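N5-carboxyaminoimidazole ribonucleotide synthetase (Bacillus anthracis, PDB 3QFF) probably catalyses the ATP-dependent carboxylation of 5-aminoimidazole ribonucleotide with bicarbonate in purine biosynthesis, giving N5-carboxyaminoimidazole ribonucleotide and ADP. Local coordinates at residues 47-50 / 51-54; 133-136 / 137-140; 346-350 / 351-355. One frame throughout, in Å; residues are numbered along the deposited sequence.

Contact 1 of 3, residues 47-50 / 51-54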
# COMPACT_ATOMS: atom_id res chain seq x y z
N LYS A 47 12.48 16.17 -14.78
CA LYS A 47 11.49 16.75 -13.87
C LYS A 47 10.19 15.94 -13.88
O LYS A 47 9.88 15.27 -14.87
CB LYS A 47 11.22 18.22 -14.23
CG LYS A 47 10.32 18.96 -13.23
CD LYS A 47 10.85 20.36 -12.88
CE LYS A 47 10.22 21.43 -13.76
NZ LYS A 47 8.91 21.89 -13.18
N ASN A 48 9.44 16.03 -12.79
CA ASN A 48 8.15 15.34 -12.65
C ASN A 48 8.25 13.82 -12.89
O ASN A 48 7.33 13.21 -13.46
CB ASN A 48 7.10 16.01 -13.56
CG ASN A 48 5.68 15.65 -13.19
OD1 ASN A 48 5.31 15.62 -12.01
ND2 ASN A 48 4.86 15.38 -14.20
N SER A 49 9.35 13.21 -12.45
CA SER A 49 9.52 11.75 -12.55
C SER A 49 8.43 11.03 -11.74
O SER A 49 7.76 11.66 -10.93
CB SER A 49 10.91 11.30 -12.09
OG SER A 49 11.14 11.61 -10.73
N PRO A 50 8.23 9.71 -11.99
CA PRO A 50 7.29 8.96 -11.17
C PRO A 50 7.53 9.11 -9.67
O PRO A 50 6.57 9.27 -8.91
CB PRO A 50 7.53 7.52 -11.60
CG PRO A 50 7.86 7.65 -13.04
CD PRO A 50 8.71 8.90 -13.13
N CYS A 51 8.80 9.10 -9.24
CA CYS A 51 9.08 9.20 -7.81
C CYS A 51 8.85 10.63 -7.31
O CYS A 51 8.27 10.83 -6.24
CB CYS A 51 10.49 8.68 -7.49
SG CYS A 51 10.92 8.73 -5.74
N ALA A 52 9.26 11.63 -8.09
CA ALA A 52 9.03 13.04 -7.73
C ALA A 52 7.56 13.36 -7.49
O ALA A 52 7.23 14.27 -6.73
CB ALA A 52 9.62 13.99 -8.80
N GLN A 53 6.67 12.64 -8.17
CA GLN A 53 5.23 12.83 -8.01
C GLN A 53 4.74 12.45 -6.61
O GLN A 53 3.60 12.76 -6.25
CB GLN A 53 4.47 12.03 -9.06
CG GLN A 53 4.58 12.62 -10.46
CD GLN A 53 4.15 11.65 -11.51
OE1 GLN A 53 3.20 10.88 -11.32
NE2 GLN A 53 4.85 11.66 -12.64
N VAL A 54 5.59 11.77 -5.85
CA VAL A 54 5.28 11.40 -4.48
C VAL A 54 6.32 11.95 -3.50
O VAL A 54 6.20 11.74 -2.31
CB VAL A 54 5.06 9.86 -4.31
CG1 VAL A 54 3.97 9.35 -5.24
CG2 VAL A 54 6.33 9.09 -4.57
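The side chain of Gln53 reaches back over the preceding turn to Asn48. Its chain is extended beyond CG, and this carries the amide to the Asn48 backbone. Gln53 NE2 donates to Asn48 O at 3.0 Å, with the acceptor close to the Gln53 amide plane. On the Asn48 side the donor stands above the carbonyl plane. The two side chains lie obliquely, their amide planes 33° apart, and Asn48 OD1 lies 3.5 Å from the Gln53 CG methylene. Gln53 NE2 also donates to Gly345 O, so one amide group bridges two loops. Lys34 of the second subunit donates to Gln53 O.

Ser49 works from the other end. Its OG sits between its own backbone N and carbonyl carbon (chi1 62°). There it receives the N-H of Ala52, with Ala52 N 3.2 Å from Ser49 OG. The Ala52 methyl rests against the same hydroxyl. Ser49 O takes the N-H of Gln53, with Gln53 N at 3.1 Å. The two bonds make an ST motif at the start of the single helical turn 51-53.

This turn follows strand 39-44 and leads to strand 57-60 of the preATP-grasp domain. Cys51 and Val54 pack on helix 24-35, and Ala52 touches Val42 and Glu58 on the two strands.

Contact 2 of 3, residues 133-136 / 137-140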
# COMPACT_ATOMS: atom_id res chain seq x y z
N VAL A 133 35.50 -12.98 -22.47
CA VAL A 133 35.91 -12.72 -23.85
C VAL A 133 36.26 -11.24 -24.02
O VAL A 133 35.39 -10.35 -24.00
CB VAL A 133 34.83 -13.16 -24.89
CG1 VAL A 133 35.20 -12.71 -26.31
CG2 VAL A 133 34.64 -14.68 -24.84
N GLN A 134 37.56 -10.98 -24.15
CA GLN A 134 38.07 -9.62 -24.29
C GLN A 134 38.61 -9.35 -25.70
O GLN A 134 38.83 -8.20 -26.08
CB GLN A 134 39.14 -9.33 -23.22
CG GLN A 134 38.58 -9.27 -21.79
CD GLN A 134 39.63 -8.87 -20.74
OE1 GLN A 134 40.75 -9.37 -20.74
NE2 GLN A 134 39.25 -7.96 -19.83
N ASN A 135 38.82 -10.40 -26.47
CA ASN A 135 39.21 -10.27 -27.88
C ASN A 135 38.76 -11.45 -28.72
O ASN A 135 38.16 -12.40 -28.19
CB ASN A 135 40.72 -10.04 -28.03
CG ASN A 135 41.56 -11.13 -27.41
OD1 ASN A 135 41.15 -12.29 -27.34
ND2 ASN A 135 42.76 -10.76 -26.98
N GLN A 136 39.06 -11.39 -30.01
CA GLN A 136 38.67 -12.44 -30.96
C GLN A 136 39.30 -13.78 -30.65
O GLN A 136 38.65 -14.82 -30.78
CB GLN A 136 39.00 -12.01 -32.40
CG GLN A 136 38.27 -10.74 -32.82
CD GLN A 136 36.75 -10.91 -32.86
OE1 GLN A 136 36.25 -12.03 -32.99
NE2 GLN A 136 36.03 -9.81 -32.77
N GLU A 137 40.57 -13.77 -30.25
CA GLU A 137 41.25 -15.01 -29.88
C GLU A 137 40.55 -15.72 -28.73
O GLU A 137 40.37 -16.94 -28.77
CB GLU A 137 42.73 -14.75 -29.55
CG GLU A 137 43.52 -15.99 -29.11
CD GLU A 137 43.42 -17.19 -30.06
OE1 GLU A 137 43.42 -16.98 -31.30
OE2 GLU A 137 43.34 -18.34 -29.57
N GLN A 138 40.15 -14.95 -27.71
CA GLN A 138 39.45 -15.50 -26.56
C GLN A 138 38.06 -16.02 -26.93
O GLN A 138 37.62 -17.02 -26.37
CB GLN A 138 39.37 -14.47 -25.42
CG GLN A 138 40.70 -14.30 -24.69
CD GLN A 138 40.63 -13.40 -23.47
OE1 GLN A 138 39.65 -12.67 -23.25
NE2 GLN A 138 41.68 -13.44 -22.65
N LEU A 139 37.39 -15.34 -27.86
CA LEU A 139 36.09 -15.81 -28.36
C LEU A 139 36.26 -17.15 -29.07
O LEU A 139 35.50 -18.09 -28.81
CB LEU A 139 35.42 -14.79 -29.28
CG LEU A 139 34.07 -15.19 -29.88
CD1 LEU A 139 33.05 -15.66 -28.82
CD2 LEU A 139 33.48 -14.05 -30.72
N THR A 140 37.28 -17.24 -29.93
CA THR A 140 37.57 -18.49 -30.65
C THR A 140 37.81 -19.64 -29.68
O THR A 140 37.20 -20.71 -29.82
CB THR A 140 38.75 -18.33 -31.63
OG1 THR A 140 38.45 -17.28 -32.55
CG2 THR A 140 38.98 -19.61 -32.41
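Asn135 and Gln138 meet at the start of helix 136-146. Asn135 is the N-cap. Its OD1 accepts from Gln138 N at 2.9 Å, and the donor lies nearly along the C=O axis. The Asn135 CG is held between its own N and carbonyl carbon (chi1 57°), which aims OD1 at the first turn of the helix. The Gln138 amide reaches one residue further back than the cap. Its OE1 accepts from Gln134 N at 2.8 Å, slightly tilted from the carbonyl plane. The Gln138 chain is extended beyond CG and runs alongside that of Gln134, with the two amide planes only 8° apart.

The helix continues with ordinary backbone bonds, from Leu139 N to Asn135 O and from Thr140 N to Gln136 O. On the buried side, Val133 crosses Leu139 obliquely, and Val133 CG1 lies 3.6 Å from Leu139 CB. Both side chains also touch Ala180 of helix 173-182.

A second shell fixes the outer groups. Arg177 donates to both Gln136 OE1 and Thr140 OG1, and Glu184 accepts from Gln134 NE2. Val133 bonds through its backbone to Cys185 at the start of strand 185-189.

The chemistry is that of a capped helix N-terminus. The N-H of Gln138 is met by a side-chain oxygen, and those of Leu139 and Thr140 by backbone oxygens. The Asn135 oxygen is a neutral acceptor that probably gains from the helix dipole. The return bond from Gln134 N to Gln138 ties the end of strand 130-133 to the helix.

Contact 3 of 3, residues 346-350 / 351-355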
# COMPACT_ATOMS: atom_id res chain seq x y z
N LYS A 346 3.97 7.80 -15.69
CA LYS A 346 4.83 8.21 -16.78
C LYS A 346 4.00 8.89 -17.87
O LYS A 346 2.87 8.48 -18.14
CB LYS A 346 5.61 7.02 -17.34
CG LYS A 346 6.74 6.52 -16.43
CD LYS A 346 7.23 5.15 -16.87
CE LYS A 346 8.39 4.64 -16.01
NZ LYS A 346 9.00 3.39 -16.61
N GLU A 347 4.57 9.92 -18.47
CA GLU A 347 3.87 10.72 -19.47
C GLU A 347 3.92 10.07 -20.85
O GLU A 347 2.89 9.70 -21.42
CB GLU A 347 4.44 12.14 -19.51
CG GLU A 347 3.42 13.20 -19.87
CD GLU A 347 4.06 14.39 -20.55
OE1 GLU A 347 5.04 14.96 -19.99
OE2 GLU A 347 3.59 14.75 -21.65
N GLU A 348 5.13 9.91 -21.39
CA GLU A 348 5.29 9.32 -22.72
C GLU A 348 5.17 7.80 -22.66
O GLU A 348 5.77 7.15 -21.80
CB GLU A 348 6.64 9.72 -23.32
CG GLU A 348 6.67 9.70 -24.85
CD GLU A 348 8.07 9.49 -25.41
OE1 GLU A 348 9.06 9.56 -24.63
OE2 GLU A 348 8.18 9.25 -26.63
N ALA A 349 4.40 7.23 -23.58
CA ALA A 349 4.14 5.80 -23.60
C ALA A 349 4.91 5.05 -24.68
O ALA A 349 4.32 4.42 -25.57
CB ALA A 349 2.63 5.54 -23.72
N LYS A 350 6.24 5.09 -24.61
CA LYS A 350 7.07 4.36 -25.56
C LYS A 350 6.75 2.87 -25.52
O LYS A 350 6.46 2.32 -24.45
CB LYS A 350 8.56 4.62 -25.32
CG LYS A 350 8.97 6.08 -25.51
CD LYS A 350 10.49 6.26 -25.61
CE LYS A 350 11.00 5.98 -27.03
NZ LYS A 350 12.46 6.30 -27.18
N ALA A 351 6.80 2.22 -26.67
CA ALA A 351 6.30 0.85 -26.85
C ALA A 351 6.78 -0.18 -25.82
O ALA A 351 5.99 -1.04 -25.38
CB ALA A 351 6.61 0.35 -28.25
N GLN A 352 8.05 -0.09 -25.44
CA GLN A 352 8.64 -1.07 -24.53
C GLN A 352 8.90 -0.50 -23.14
O GLN A 352 9.49 -1.17 -22.28
CB GLN A 352 9.91 -1.68 -25.14
CG GLN A 352 9.62 -2.65 -26.28
CD GLN A 352 10.85 -3.46 -26.69
OE1 GLN A 352 11.93 -2.92 -26.90
NE2 GLN A 352 10.67 -4.77 -26.84
N ARG A 353 8.44 0.72 -22.91
CA ARG A 353 8.58 1.37 -21.61
C ARG A 353 7.56 0.72 -20.67
O ARG A 353 6.43 0.44 -21.06
CB ARG A 353 8.34 2.87 -21.75
CG ARG A 353 8.45 3.68 -20.47
CD ARG A 353 8.48 5.17 -20.79
NE ARG A 353 9.82 5.60 -21.17
CZ ARG A 353 10.12 6.76 -21.74
NH1 ARG A 353 9.16 7.64 -22.04
NH2 ARG A 353 11.38 7.04 -22.03
N LYS A 354 8.00 0.46 -19.44
CA LYS A 354 7.15 -0.12 -18.42
C LYS A 354 6.29 0.98 -17.83
O LYS A 354 6.81 1.91 -17.22
CB LYS A 354 8.01 -0.81 -17.34
CG LYS A 354 8.65 -2.12 -17.83
CD LYS A 354 9.72 -2.63 -16.87
CE LYS A 354 10.47 -3.84 -17.49
NZ LYS A 354 11.52 -4.34 -16.55
N MET A 355 4.97 0.89 -18.04
CA MET A 355 4.03 1.95 -17.64
C MET A 355 3.31 1.59 -16.34
O MET A 355 2.83 2.48 -15.64
CB MET A 355 2.98 2.20 -18.74
CG MET A 355 3.59 2.49 -20.14
SD MET A 355 4.65 3.93 -20.19
CE MET A 355 3.46 5.25 -19.92
O HOH W 1 2.97 5.18 -16.25
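Met355 and Lys346 form the close-packed side of the loop in the beta hairpin of strands 339-343 and 354-361, in the C-terminal domain. Met355 bends at chi2 and chi3, which folds its methyl into the loop, against Lys346, Glu348 and Ala349. Met355 CE lies 3.5 Å from Glu348 O and 3.8 Å from Lys346 CB. Lys346 runs extended across the loop. Its NZ donates to Lys354 O at 2.7 Å, in the carbonyl plane, and also to Gln24 OE1. A water spans the base, accepting from Lys346 N and donating to Met355 O.

The other side is looser and lies near the surface. Lys350 to Arg353 form a type I beta turn, closed by the bond from Arg353 N to Lys350 O at 3.0 Å. The Arg353 side chain leaves with CG anti to its N (chi1 180°) and bends at chi3 toward Glu348. Its NH1 makes a salt bridge to Glu348 OE1 at 3.2 Å. The carboxylate and guanidinium planes stand 75° apart, and the NH1 approaches from above the carboxylate plane. A weak bond from NH1 to Glu348 O lies at the guanidinium edge. Lys350 CD lies over one guanidinium face, toward its rim.

The salt bridge is a single oblique contact, so it is probably modest in strength. The Lys346 ammonium, with its two oxygen acceptors, is gripped more firmly. Glu348 probably offsets part of the positive charge gathered by Arg353, Lys346 and Lys350.

Contacts 1 and 3 are neighbours although they belong to different domains. Their centres are 15 Å apart, and they touch where Pro50 CG packs on Lys346 CG at 3.7 Å. They meet where the preATP-grasp and C-terminal domains pack together. Contact 2 stands apart in the ATP-grasp domain. Its centre is 44 Å from that of contact 1 and 37 Å from that of contact 3, with nearest atoms about 35 Å and 25 Å away. Relative to the bound ADP, the side chain of Lys354 in contact 3 is about 9 Å off, and that of Val133 in contact 2 about 13 Å.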